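Local atomic coordinates of glucose-6-phosphate isomerase (PDB entry 1ZZG), a protein that probably catalyses the reversible isomerization of glucose 6-phosphate to fructose 6-phosphate, a step shared by glycolysis and gluconeogenesis. Residues T6-G11 with Q359-L364; N63-D68 with K117-A122; V156-P161 with F178-E183; G185-A190 with F397-V402; L310-A315 with A363-E368. All coordinates share one frame; numbering follows the deposited sequence.

Interaction 1 (T6-G11 with Q359-L364); sequences TRFLPG and QRVYAL
L9 lies over the backbone of the strand at R360-Y362, and its two methyls divide the work. CD2 meets the bent chain of R360, with CD 3.3 Å away, while CD1 turns to Y362, 4.0 Å from its CB. Between them CG rests 3.7 Å from the carbonyl oxygen of V361. The branch reaches this place because CG is anti to the carbonyl carbon (chi1 -62°). Cutting L9 back to an alanine would probably open a gap over the V361 carbonyl and leave the methylene chain of R360 without its apolar neighbour. No direct hydrogen bond joins the two segments; two waters do it instead. One accepts from F8 N at 2.9 Å and donates to V361 O; the other donates to F8 O and accepts from V361 N at 3.1 Å. Both polar backbone atoms of V361 are thus tied, through water, to those of F8. A type I turn from T6 to L9, closed by L9 N to T6 O at 2.7 Å, presents F8 and L9 to the strand. R360 NH1 is hydrogen-bonded to H239. The turn follows strand 3-5, outermost in its sheet within this chain, and leads into helix 12-18. F8 meets Y351 of helix 339-356 edge-to-face, L9 and Y362 both touch L235 of helix 228-238, and strand 306-313 flanks 360-366.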
# COMPACT_ATOMS: atom_id res chain seq x y z
N THR A 6 -19.68 12.89 -12.59
CA THR A 6 -18.89 13.02 -13.80
C THR A 6 -18.84 14.48 -14.26
O THR A 6 -18.70 14.76 -15.45
CB THR A 6 -19.48 12.15 -14.94
OG1 THR A 6 -20.86 12.50 -15.15
CG2 THR A 6 -19.38 10.66 -14.59
N ARG A 7 -18.93 15.40 -13.31
CA ARG A 7 -18.93 16.83 -13.61
C ARG A 7 -17.82 17.28 -14.56
O ARG A 7 -18.00 18.25 -15.30
CB ARG A 7 -18.85 17.65 -12.31
CG ARG A 7 -17.47 17.69 -11.68
CD ARG A 7 -17.46 18.43 -10.34
NE ARG A 7 -18.17 17.69 -9.30
CZ ARG A 7 -18.07 17.95 -8.00
NH1 ARG A 7 -17.29 18.93 -7.58
NH2 ARG A 7 -18.74 17.23 -7.12
N PHE A 8 -16.68 16.59 -14.54
CA PHE A 8 -15.56 16.97 -15.41
C PHE A 8 -15.45 16.12 -16.67
O PHE A 8 -14.41 16.10 -17.32
CB PHE A 8 -14.25 16.93 -14.63
CG PHE A 8 -14.23 17.85 -13.45
CD1 PHE A 8 -14.43 19.22 -13.62
CD2 PHE A 8 -14.04 17.36 -12.16
CE1 PHE A 8 -14.47 20.08 -12.52
CE2 PHE A 8 -14.07 18.21 -11.06
CZ PHE A 8 -14.29 19.57 -11.24
N LEU A 9 -16.53 15.42 -16.98
CA LEU A 9 -16.61 14.58 -18.18
C LEU A 9 -17.96 14.94 -18.80
O LEU A 9 -18.91 14.16 -18.75
CB LEU A 9 -16.58 13.09 -17.80
CG LEU A 9 -15.33 12.56 -17.09
CD1 LEU A 9 -15.57 11.11 -16.65
CD2 LEU A 9 -14.13 12.63 -18.02
N PRO A 10 -18.05 16.14 -19.41
CA PRO A 10 -19.27 16.65 -20.05
C PRO A 10 -19.90 15.78 -21.14
O PRO A 10 -21.11 15.84 -21.35
CB PRO A 10 -18.82 18.01 -20.58
CG PRO A 10 -17.38 17.78 -20.91
CD PRO A 10 -16.91 17.02 -19.69
N GLY A 11 -19.09 14.98 -21.82
CA GLY A 11 -19.63 14.14 -22.88
C GLY A 11 -20.14 12.77 -22.44
O GLY A 11 -20.52 11.96 -23.29
N GLN A 359 -6.68 15.65 -16.80
CA GLN A 359 -6.82 14.21 -16.62
C GLN A 359 -8.29 13.79 -16.63
O GLN A 359 -9.16 14.52 -16.17
CB GLN A 359 -6.19 13.76 -15.29
CG GLN A 359 -4.67 13.88 -15.23
CD GLN A 359 -3.95 12.80 -16.02
OE1 GLN A 359 -4.55 12.13 -16.85
NE2 GLN A 359 -2.66 12.65 -15.77
N ARG A 360 -8.55 12.60 -17.16
CA ARG A 360 -9.90 12.07 -17.18
C ARG A 360 -10.15 11.55 -15.76
O ARG A 360 -9.54 10.57 -15.33
CB ARG A 360 -10.02 10.94 -18.21
CG ARG A 360 -10.12 11.43 -19.66
CD ARG A 360 -11.40 12.24 -19.84
NE ARG A 360 -11.59 12.76 -21.20
CZ ARG A 360 -11.99 12.04 -22.24
NH1 ARG A 360 -12.24 10.75 -22.11
NH2 ARG A 360 -12.13 12.63 -23.42
N VAL A 361 -11.04 12.23 -15.04
CA VAL A 361 -11.34 11.86 -13.66
C VAL A 361 -12.82 11.94 -13.32
O VAL A 361 -13.55 12.76 -13.88
CB VAL A 361 -10.55 12.76 -12.68
CG1 VAL A 361 -10.96 14.22 -12.88
CG2 VAL A 361 -10.81 12.32 -11.24
N TYR A 362 -13.25 11.09 -12.40
CA TYR A 362 -14.63 11.06 -11.94
C TYR A 362 -14.60 10.68 -10.47
O TYR A 362 -13.56 10.25 -9.96
CB TYR A 362 -15.46 10.04 -12.75
CG TYR A 362 -15.06 8.59 -12.58
CD1 TYR A 362 -15.64 7.79 -11.59
CD2 TYR A 362 -14.11 8.00 -13.42
CE1 TYR A 362 -15.30 6.45 -11.45
CE2 TYR A 362 -13.76 6.66 -13.29
CZ TYR A 362 -14.36 5.89 -12.31
OH TYR A 362 -14.04 4.57 -12.20
N ALA A 363 -15.72 10.83 -9.79
CA ALA A 363 -15.76 10.51 -8.38
C ALA A 363 -16.95 9.67 -7.97
O ALA A 363 -18.02 9.75 -8.57
CB ALA A 363 -15.75 11.80 -7.55
N LEU A 364 -16.73 8.85 -6.95
CA LEU A 364 -17.78 8.01 -6.40
C LEU A 364 -17.92 8.47 -4.96
O LEU A 364 -16.99 8.36 -4.17
CB LEU A 364 -17.38 6.53 -6.45
CG LEU A 364 -17.53 5.83 -7.80
CD1 LEU A 364 -16.97 4.42 -7.72
CD2 LEU A 364 -19.00 5.80 -8.18
O HOH W 1 -15.96 14.00 -13.48
O HOH W 2 -12.14 14.69 -16.50

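Interaction 2 (N63-D68 with K117-A122); sequences NPWVED and KTLVNA
The carbonyl oxygen of K117 is gripped by two successive amides, E67 N and D68 N, each at 3.0 Å. The first bond is the straighter (167° at the hydrogen). One step on, L119 N donates to D68 O at 2.9 Å, setting D68 beside T118 as a parallel bridge. The extended side chains of E67 and K117 run side by side in the same direction, ending in a salt bridge, E67 OE2 to K117 NZ at 3.1 Å. The carboxylate of D68 turns to R94 and H96. Packing lies on the L119 side. V66 CG2 touches L119 CB at 3.5 Å. W65 CG sits between its backbone N and carbonyl carbon (chi1 53°), a torsion that swings the indole towards T118 and L119; its CZ3 is 3.5 Å from T118 O, which lies near the ring plane. W65 NE1 bonds N63 OD1 at 2.8 Å, which is likely to limit rotation of the indole, although N63 OD1 lies 17° out of its plane. The loop leads from helix 52-61 into strand 68-72, next to 118-124 in the parallel sheet; F201 of helix 193-201 covers V66 and L119, while helix 130-147 packs on T118 and V120.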
# COMPACT_ATOMS: atom_id res chain seq x y z
N ASN A 63 -16.73 -17.60 21.58
CA ASN A 63 -15.30 -17.47 21.82
C ASN A 63 -14.88 -16.05 22.16
O ASN A 63 -14.09 -15.43 21.45
CB ASN A 63 -14.54 -17.95 20.59
CG ASN A 63 -14.70 -19.43 20.36
OD1 ASN A 63 -14.04 -20.24 21.02
ND2 ASN A 63 -15.58 -19.80 19.44
N PRO A 64 -15.40 -15.51 23.28
CA PRO A 64 -15.10 -14.16 23.74
C PRO A 64 -13.69 -14.01 24.32
O PRO A 64 -13.29 -12.92 24.71
CB PRO A 64 -16.17 -13.92 24.80
CG PRO A 64 -16.31 -15.29 25.41
CD PRO A 64 -16.35 -16.18 24.19
N TRP A 65 -12.95 -15.11 24.37
CA TRP A 65 -11.59 -15.10 24.91
C TRP A 65 -10.53 -14.60 23.92
O TRP A 65 -9.40 -14.30 24.32
CB TRP A 65 -11.20 -16.51 25.36
CG TRP A 65 -11.40 -17.53 24.28
CD1 TRP A 65 -12.53 -18.27 24.06
CD2 TRP A 65 -10.48 -17.88 23.25
NE1 TRP A 65 -12.36 -19.06 22.94
CE2 TRP A 65 -11.11 -18.83 22.42
CE3 TRP A 65 -9.17 -17.47 22.93
CZ2 TRP A 65 -10.49 -19.39 21.30
CZ3 TRP A 65 -8.55 -18.02 21.82
CH2 TRP A 65 -9.21 -18.97 21.01
N VAL A 66 -10.88 -14.53 22.64
CA VAL A 66 -9.93 -14.09 21.62
C VAL A 66 -9.54 -12.62 21.71
O VAL A 66 -10.40 -11.73 21.68
CB VAL A 66 -10.47 -14.37 20.19
CG1 VAL A 66 -9.51 -13.79 19.15
CG2 VAL A 66 -10.64 -15.86 19.98
N GLU A 67 -8.24 -12.36 21.82
CA GLU A 67 -7.71 -11.00 21.88
C GLU A 67 -6.84 -10.77 20.65
O GLU A 67 -6.61 -9.63 20.24
CB GLU A 67 -6.86 -10.80 23.14
CG GLU A 67 -7.67 -10.49 24.40
CD GLU A 67 -6.79 -10.16 25.59
OE1 GLU A 67 -5.81 -9.39 25.41
OE2 GLU A 67 -7.07 -10.65 26.70
N ASP A 68 -6.35 -11.86 20.06
CA ASP A 68 -5.52 -11.77 18.87
C ASP A 68 -6.04 -12.76 17.82
O ASP A 68 -6.21 -13.94 18.10
CB ASP A 68 -4.06 -12.08 19.22
CG ASP A 68 -3.42 -10.98 20.07
OD1 ASP A 68 -2.88 -10.01 19.49
OD2 ASP A 68 -3.48 -11.08 21.31
N LYS A 117 -4.68 -16.60 24.19
CA LYS A 117 -5.54 -15.51 23.72
C LYS A 117 -5.54 -15.38 22.21
O LYS A 117 -6.08 -14.42 21.66
CB LYS A 117 -5.06 -14.18 24.30
CG LYS A 117 -5.09 -14.07 25.81
CD LYS A 117 -4.39 -12.78 26.22
CE LYS A 117 -4.76 -12.33 27.62
NZ LYS A 117 -4.19 -10.98 27.91
N THR A 118 -4.94 -16.36 21.53
CA THR A 118 -4.83 -16.32 20.08
C THR A 118 -5.71 -17.31 19.33
O THR A 118 -5.78 -18.49 19.68
CB THR A 118 -3.36 -16.57 19.64
OG1 THR A 118 -2.50 -15.62 20.28
CG2 THR A 118 -3.23 -16.45 18.13
N LEU A 119 -6.39 -16.82 18.30
CA LEU A 119 -7.22 -17.67 17.45
C LEU A 119 -6.57 -17.62 16.07
O LEU A 119 -6.29 -16.54 15.55
CB LEU A 119 -8.66 -17.16 17.35
CG LEU A 119 -9.50 -17.96 16.35
CD1 LEU A 119 -9.60 -19.42 16.80
CD2 LEU A 119 -10.88 -17.35 16.23
N VAL A 120 -6.32 -18.79 15.48
CA VAL A 120 -5.71 -18.85 14.17
C VAL A 120 -6.76 -19.25 13.14
O VAL A 120 -7.49 -20.22 13.33
CB VAL A 120 -4.55 -19.86 14.15
CG1 VAL A 120 -3.88 -19.88 12.78
CG2 VAL A 120 -3.53 -19.50 15.22
N ASN A 121 -6.84 -18.50 12.05
CA ASN A 121 -7.80 -18.76 10.99
C ASN A 121 -7.06 -19.02 9.68
O ASN A 121 -6.51 -18.09 9.08
CB ASN A 121 -8.73 -17.54 10.83
CG ASN A 121 -9.78 -17.71 9.74
OD1 ASN A 121 -10.35 -16.73 9.27
ND2 ASN A 121 -10.05 -18.96 9.34
N ALA A 122 -7.03 -20.28 9.25
CA ALA A 122 -6.37 -20.64 8.01
C ALA A 122 -7.38 -20.50 6.88
O ALA A 122 -8.38 -21.22 6.83
CB ALA A 122 -5.86 -22.07 8.08

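Interaction 3 (V156-P161 with F178-E183); sequences VVTTDP and FAIPKE
V157 O receives the amide of F178 at 2.7 Å, the shortest of three backbone bonds between these neighbouring parallel strands. T159 N donates to F178 O at 3.1 Å, and I180 N to T159 O, its donor 62° out of the carbonyl plane and not on a lone pair. T159 O is also taken by R167 of helix 165-173. Bridges pair T158 with F178 and T159 with A179, on opposite faces. V156 CG2 comes to the edge of the F178 ring, 3.9 Å from CD2: chi1 of 55° puts CG1 between the V156 nitrogen and carbonyl carbon, leaving CG2 anti to the nitrogen and directed at the ring. T158 sends CG2 across I180 at about a right angle, 3.8 Å from CG1. On the A179 face P161 packs alongside, its CB 4.0 Å from A179 CB. One water lies 2.7 Å from both D160 OD1 and I180 O, while D160 OD2 accepts the amides of K162 and E163. Chemically, the beta-alpha-beta unit 155-179 closes through main-chain bonds flanked by mostly apolar contacts, with the hydroxyls of T158 and T159 satisfied by N121 and S124; polar side chains take over ahead of helix 165-173.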
# COMPACT_ATOMS: atom_id res chain seq x y z
N VAL A 156 -9.29 -22.37 13.39
CA VAL A 156 -10.52 -22.42 12.62
C VAL A 156 -10.15 -22.32 11.14
O VAL A 156 -9.28 -21.54 10.77
CB VAL A 156 -11.48 -21.27 13.03
CG1 VAL A 156 -10.78 -19.93 12.90
CG2 VAL A 156 -12.74 -21.32 12.18
N VAL A 157 -10.81 -23.12 10.31
CA VAL A 157 -10.51 -23.14 8.88
C VAL A 157 -11.63 -22.59 7.99
O VAL A 157 -12.81 -22.81 8.24
CB VAL A 157 -10.18 -24.58 8.43
CG1 VAL A 157 -9.86 -24.63 6.95
CG2 VAL A 157 -9.00 -25.11 9.24
N THR A 158 -11.23 -21.87 6.94
CA THR A 158 -12.17 -21.31 5.97
C THR A 158 -11.67 -21.79 4.62
O THR A 158 -10.62 -21.35 4.15
CB THR A 158 -12.17 -19.77 6.02
OG1 THR A 158 -12.60 -19.33 7.31
CG2 THR A 158 -13.09 -19.20 4.95
N THR A 159 -12.41 -22.70 3.99
CA THR A 159 -11.99 -23.27 2.71
C THR A 159 -13.18 -23.88 1.95
O THR A 159 -14.31 -23.86 2.43
CB THR A 159 -10.93 -24.37 2.96
OG1 THR A 159 -10.32 -24.77 1.73
CG2 THR A 159 -11.57 -25.59 3.62
N ASP A 160 -12.92 -24.41 0.76
CA ASP A 160 -13.98 -25.03 -0.04
C ASP A 160 -14.74 -26.03 0.85
O ASP A 160 -14.15 -26.68 1.71
CB ASP A 160 -13.39 -25.78 -1.23
CG ASP A 160 -14.46 -26.32 -2.17
OD1 ASP A 160 -14.86 -25.59 -3.10
OD2 ASP A 160 -14.91 -27.48 -1.97
N PRO A 161 -16.05 -26.17 0.64
CA PRO A 161 -16.81 -27.11 1.47
C PRO A 161 -16.44 -28.59 1.30
O PRO A 161 -16.66 -29.39 2.21
CB PRO A 161 -18.26 -26.82 1.08
CG PRO A 161 -18.14 -26.42 -0.37
CD PRO A 161 -16.93 -25.52 -0.36
N PHE A 178 -15.47 -23.08 8.09
CA PHE A 178 -16.44 -22.28 7.37
C PHE A 178 -16.17 -22.52 5.90
O PHE A 178 -15.06 -22.87 5.51
CB PHE A 178 -16.27 -20.81 7.74
CG PHE A 178 -16.82 -20.47 9.10
CD1 PHE A 178 -18.19 -20.29 9.28
CD2 PHE A 178 -15.98 -20.32 10.19
CE1 PHE A 178 -18.71 -19.97 10.53
CE2 PHE A 178 -16.48 -20.00 11.45
CZ PHE A 178 -17.85 -19.82 11.62
N ALA A 179 -17.20 -22.32 5.08
CA ALA A 179 -17.08 -22.58 3.66
C ALA A 179 -17.01 -21.40 2.71
O ALA A 179 -17.71 -20.40 2.88
CB ALA A 179 -18.22 -23.50 3.22
N ILE A 180 -16.13 -21.53 1.72
CA ILE A 180 -16.03 -20.54 0.67
C ILE A 180 -16.81 -21.29 -0.41
O ILE A 180 -16.41 -22.38 -0.84
CB ILE A 180 -14.59 -20.32 0.19
CG1 ILE A 180 -13.77 -19.66 1.29
CG2 ILE A 180 -14.59 -19.46 -1.08
CD1 ILE A 180 -12.29 -19.49 0.93
N PRO A 181 -17.96 -20.74 -0.84
CA PRO A 181 -18.77 -21.39 -1.87
C PRO A 181 -17.98 -21.77 -3.12
O PRO A 181 -17.11 -21.02 -3.58
CB PRO A 181 -19.85 -20.36 -2.17
CG PRO A 181 -19.99 -19.63 -0.88
CD PRO A 181 -18.56 -19.46 -0.43
N LYS A 182 -18.28 -22.94 -3.66
CA LYS A 182 -17.62 -23.42 -4.86
C LYS A 182 -17.61 -22.38 -5.98
O LYS A 182 -16.59 -22.15 -6.62
CB LYS A 182 -18.31 -24.69 -5.36
CG LYS A 182 -17.69 -25.29 -6.61
CD LYS A 182 -18.47 -26.50 -7.09
CE LYS A 182 -17.83 -27.10 -8.33
NZ LYS A 182 -18.65 -28.21 -8.90
N GLU A 183 -18.76 -21.73 -6.19
CA GLU A 183 -18.89 -20.73 -7.25
C GLU A 183 -18.34 -19.34 -6.90
O GLU A 183 -18.55 -18.38 -7.65
CB GLU A 183 -20.36 -20.59 -7.67
CG GLU A 183 -20.98 -21.86 -8.27
CD GLU A 183 -20.24 -22.37 -9.49
OE1 GLU A 183 -19.67 -21.55 -10.25
OE2 GLU A 183 -20.24 -23.60 -9.72
O HOH W 3 -14.49 -22.93 -2.72

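Interaction 4 (G185-A190 with F397-V402); sequences GGRFSA and FDQPGV
R187 presents the edge of its guanidinium to the 397-402 loop and makes two hydrogen bonds there. NH1 donates to Q399 OE1 at 2.7 Å, on a lone pair, although the guanidinium and amide planes stand 65° apart. NH2 donates to D398 O at 2.8 Å, 43° out of the plane of the D398 carbonyl. Q399 bends at chi2 (-71°) to bring its oxygen back to the arginine. Alongside, F188 CZ touches F397 CE1 at 3.6 Å, the rings meeting obliquely. The next shell fixes the arginine further: NE donates to S268, NH2 also to A396 O, and NH1 forms a salt bridge with E267, the predicted proton donor. Replacing R187 with a methionine would probably leave E267 without its charged partner and the D398 carbonyl and Q399 amide without these donors. K271 also bonds D398 O, and W43 stacks on F188. Q297 of the second subunit packs on Q399 and accepts a hydrogen bond from G401 N. One cationic group thus links the predicted catalytic glutamate to a loop at the dimer interface; with NE and NH2 held by S268, A396 O and D398 O, NH1 is likely to help orient the E267 carboxylate.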
# COMPACT_ATOMS: atom_id res chain seq x y z
N GLY A 185 -14.99 -17.22 -6.40
CA GLY A 185 -13.55 -17.16 -6.57
C GLY A 185 -12.88 -16.37 -5.45
O GLY A 185 -13.51 -15.53 -4.80
N GLY A 186 -11.60 -16.63 -5.23
CA GLY A 186 -10.86 -15.93 -4.19
C GLY A 186 -10.99 -14.42 -4.15
O GLY A 186 -11.36 -13.86 -3.11
N ARG A 187 -10.70 -13.73 -5.25
CA ARG A 187 -10.77 -12.28 -5.24
C ARG A 187 -12.19 -11.73 -5.14
O ARG A 187 -12.37 -10.53 -4.97
CB ARG A 187 -10.05 -11.67 -6.46
CG ARG A 187 -10.52 -12.20 -7.79
CD ARG A 187 -9.67 -11.63 -8.93
NE ARG A 187 -10.07 -12.23 -10.19
CZ ARG A 187 -9.59 -13.38 -10.66
NH1 ARG A 187 -8.67 -14.06 -9.98
NH2 ARG A 187 -10.06 -13.87 -11.80
N PHE A 188 -13.18 -12.61 -5.25
CA PHE A 188 -14.59 -12.22 -5.15
C PHE A 188 -15.19 -12.78 -3.86
O PHE A 188 -16.41 -12.81 -3.71
CB PHE A 188 -15.38 -12.80 -6.33
CG PHE A 188 -15.12 -12.11 -7.64
CD1 PHE A 188 -15.91 -11.05 -8.06
CD2 PHE A 188 -14.08 -12.54 -8.47
CE1 PHE A 188 -15.68 -10.42 -9.28
CE2 PHE A 188 -13.84 -11.92 -9.70
CZ PHE A 188 -14.64 -10.85 -10.10
N SER A 189 -14.34 -13.20 -2.93
CA SER A 189 -14.81 -13.82 -1.69
C SER A 189 -14.94 -12.96 -0.44
O SER A 189 -15.21 -13.50 0.63
CB SER A 189 -13.89 -15.00 -1.34
OG SER A 189 -12.67 -14.54 -0.76
N ALA A 190 -14.76 -11.65 -0.55
CA ALA A 190 -14.83 -10.80 0.64
C ALA A 190 -16.08 -10.91 1.50
O ALA A 190 -16.00 -10.80 2.73
CB ALA A 190 -14.61 -9.34 0.24
N PHE A 397 -12.94 -14.51 -14.40
CA PHE A 397 -12.98 -15.32 -13.20
C PHE A 397 -11.92 -16.38 -12.98
O PHE A 397 -12.00 -17.16 -12.03
CB PHE A 397 -14.39 -15.90 -13.10
CG PHE A 397 -15.47 -14.85 -13.25
CD1 PHE A 397 -15.66 -13.89 -12.27
CD2 PHE A 397 -16.22 -14.77 -14.43
CE1 PHE A 397 -16.58 -12.85 -12.45
CE2 PHE A 397 -17.14 -13.73 -14.61
CZ PHE A 397 -17.32 -12.76 -13.62
N ASP A 398 -10.91 -16.41 -13.85
CA ASP A 398 -9.83 -17.37 -13.70
C ASP A 398 -8.51 -16.60 -13.62
O ASP A 398 -8.50 -15.37 -13.62
CB ASP A 398 -9.82 -18.40 -14.85
CG ASP A 398 -9.46 -17.79 -16.19
OD1 ASP A 398 -9.30 -16.56 -16.28
OD2 ASP A 398 -9.34 -18.56 -17.16
N GLN A 399 -7.39 -17.32 -13.53
CA GLN A 399 -6.09 -16.66 -13.43
C GLN A 399 -4.97 -17.57 -13.93
O GLN A 399 -4.12 -18.01 -13.16
CB GLN A 399 -5.84 -16.24 -11.97
CG GLN A 399 -6.13 -17.31 -10.91
CD GLN A 399 -7.61 -17.61 -10.73
OE1 GLN A 399 -8.43 -16.71 -10.54
NE2 GLN A 399 -7.96 -18.89 -10.76
N PRO A 400 -4.96 -17.84 -15.25
CA PRO A 400 -3.96 -18.69 -15.92
C PRO A 400 -2.51 -18.27 -15.72
O PRO A 400 -1.63 -19.12 -15.68
CB PRO A 400 -4.37 -18.62 -17.40
CG PRO A 400 -5.82 -18.26 -17.35
CD PRO A 400 -5.87 -17.25 -16.24
N GLY A 401 -2.28 -16.97 -15.60
CA GLY A 401 -0.93 -16.46 -15.45
C GLY A 401 -0.14 -16.78 -14.19
O GLY A 401 1.09 -16.71 -14.20
N VAL A 402 -0.82 -17.15 -13.11
CA VAL A 402 -0.13 -17.45 -11.86
C VAL A 402 0.39 -18.88 -11.72
O VAL A 402 1.15 -19.17 -10.79
CB VAL A 402 -1.02 -17.14 -10.63
CG1 VAL A 402 -1.58 -15.72 -10.73
CG2 VAL A 402 -2.14 -18.16 -10.52

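Interaction 5 (L310-A315 with A363-E368); sequences LVIPEA and ALFLPE
I312 and F365 form the apolar centre, lying side by side on one face of two adjacent parallel strands. Ring carbon CE1 of F365 lies against the isoleucine, 3.8 Å from I312 CB, with CG2 and CD1 of I312 each 3.9 Å from that same carbon. Both side chains leave their strands with the gamma carbon anti to the carbonyl carbon (chi1 -72° in F365), which keeps them pointing the same way. On the other face V311 CG1 packs against L366 CD1 at 3.7 Å. Through the middle runs the regular parallel bonding: L364 N to L310 O at 2.8 Å, I312 N to L364 O at 3.0 Å, then L366 N to I312 O at 3.0 Å. The first two donors lie tilted from the carbonyl plane, whereas the third stands above it. A bond from E314 N to L366 O is weak, its angle at the hydrogen only 130°, and marks where the pairing fades. At this polar edge the E314 side chain crosses that of F365 at about a right angle, carboxylate and ring planes being 43° apart, with E314 CG 3.8 Å from F365 CD1. Outside both segments, R3 pairs with E314 OE2 and makes a cation-pi contact with F365. E368 bonds S370, ahead of helix 371-391. With helix 339-356 against I312 and F365, and L377 of helix 371-391 against V311 and L366, the pair has helices on both faces, the three-layer alpha-beta-alpha sandwich of the SIS domains in phosphoglucose isomerases.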
# COMPACT_ATOMS: atom_id res chain seq x y z
N LEU A 310 -11.95 8.75 -7.87
CA LEU A 310 -11.77 9.20 -6.50
C LEU A 310 -12.98 8.83 -5.66
O LEU A 310 -14.11 9.19 -5.97
CB LEU A 310 -11.56 10.72 -6.44
CG LEU A 310 -10.12 11.27 -6.42
CD1 LEU A 310 -9.38 10.87 -7.69
CD2 LEU A 310 -10.16 12.78 -6.29
N VAL A 311 -12.74 8.08 -4.59
CA VAL A 311 -13.80 7.66 -3.68
C VAL A 311 -13.78 8.64 -2.53
O VAL A 311 -12.80 8.73 -1.79
CB VAL A 311 -13.52 6.24 -3.16
CG1 VAL A 311 -14.61 5.81 -2.18
CG2 VAL A 311 -13.43 5.28 -4.34
N ILE A 312 -14.88 9.38 -2.37
CA ILE A 312 -14.97 10.41 -1.34
C ILE A 312 -16.17 10.29 -0.40
O ILE A 312 -17.32 10.24 -0.84
CB ILE A 312 -15.04 11.81 -1.99
CG1 ILE A 312 -13.89 11.98 -2.97
CG2 ILE A 312 -15.07 12.88 -0.91
CD1 ILE A 312 -14.02 13.20 -3.86
N PRO A 313 -15.92 10.26 0.92
CA PRO A 313 -17.01 10.16 1.89
C PRO A 313 -17.66 11.55 2.02
O PRO A 313 -17.00 12.56 1.79
CB PRO A 313 -16.29 9.74 3.17
CG PRO A 313 -14.98 10.46 3.04
CD PRO A 313 -14.61 10.20 1.60
N GLU A 314 -18.94 11.60 2.36
CA GLU A 314 -19.60 12.89 2.49
C GLU A 314 -19.89 13.30 3.92
O GLU A 314 -20.30 14.44 4.17
CB GLU A 314 -20.90 12.89 1.68
CG GLU A 314 -20.67 12.73 0.19
CD GLU A 314 -21.92 12.98 -0.62
OE1 GLU A 314 -22.91 12.24 -0.44
OE2 GLU A 314 -21.91 13.92 -1.44
N ALA A 315 -19.67 12.39 4.86
CA ALA A 315 -19.91 12.68 6.26
C ALA A 315 -19.07 11.80 7.16
O ALA A 315 -18.74 10.66 6.80
CB ALA A 315 -21.40 12.49 6.60
N ALA A 363 -15.72 10.83 -9.79
CA ALA A 363 -15.76 10.51 -8.38
C ALA A 363 -16.95 9.67 -7.97
O ALA A 363 -18.02 9.75 -8.57
CB ALA A 363 -15.75 11.80 -7.55
N LEU A 364 -16.73 8.85 -6.95
CA LEU A 364 -17.78 8.01 -6.40
C LEU A 364 -17.92 8.47 -4.96
O LEU A 364 -16.99 8.36 -4.17
CB LEU A 364 -17.38 6.53 -6.45
CG LEU A 364 -17.53 5.83 -7.80
CD1 LEU A 364 -16.97 4.42 -7.72
CD2 LEU A 364 -19.00 5.80 -8.18
N PHE A 365 -19.09 9.01 -4.63
CA PHE A 365 -19.34 9.50 -3.28
C PHE A 365 -20.06 8.48 -2.41
O PHE A 365 -21.00 7.81 -2.85
CB PHE A 365 -20.16 10.80 -3.35
CG PHE A 365 -19.39 11.99 -3.85
CD1 PHE A 365 -18.64 12.77 -2.97
CD2 PHE A 365 -19.37 12.30 -5.20
CE1 PHE A 365 -17.89 13.85 -3.43
CE2 PHE A 365 -18.62 13.39 -5.68
CZ PHE A 365 -17.87 14.16 -4.79
N LEU A 366 -19.59 8.36 -1.17
CA LEU A 366 -20.17 7.48 -0.17
C LEU A 366 -20.78 8.39 0.88
O LEU A 366 -20.18 9.40 1.25
CB LEU A 366 -19.09 6.63 0.51
CG LEU A 366 -18.60 5.33 -0.13
CD1 LEU A 366 -18.26 5.54 -1.59
CD2 LEU A 366 -17.39 4.83 0.66
N PRO A 367 -21.98 8.06 1.37
CA PRO A 367 -22.59 8.93 2.39
C PRO A 367 -21.66 9.07 3.60
O PRO A 367 -21.58 10.12 4.21
CB PRO A 367 -23.88 8.20 2.73
CG PRO A 367 -24.26 7.59 1.40
CD PRO A 367 -22.94 7.04 0.89
N GLU A 368 -20.97 7.98 3.92
CA GLU A 368 -20.03 7.95 5.03
C GLU A 368 -19.33 6.60 4.96
O GLU A 368 -19.75 5.74 4.19
CB GLU A 368 -20.77 8.08 6.38
CG GLU A 368 -21.57 6.85 6.82
CD GLU A 368 -22.83 6.62 6.00
OE1 GLU A 368 -23.70 7.51 5.97
OE2 GLU A 368 -22.95 5.53 5.38

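In the fold
Interactions 2 and 3 belong to the five-stranded parallel sheet, where strands 118-124 and 155-159 are neighbours, with a probable hydrogen bond from V156 N to V120 O. Interactions 1 and 5 share strand 360-366 of the six-stranded sheet, their centres about 15 Å apart. Interactions 3 and 5 are the buried pairs, bonded main chain to main chain and packed with apolar groups. Interaction 1, on the outer side of its sheet, relies on water bridges and a leucine; interaction 2, where its strands begin, adds a salt bridge. Interaction 4 joins loops instead of strands, and its bonds come from a charged side chain beside the predicted active site and the second subunit.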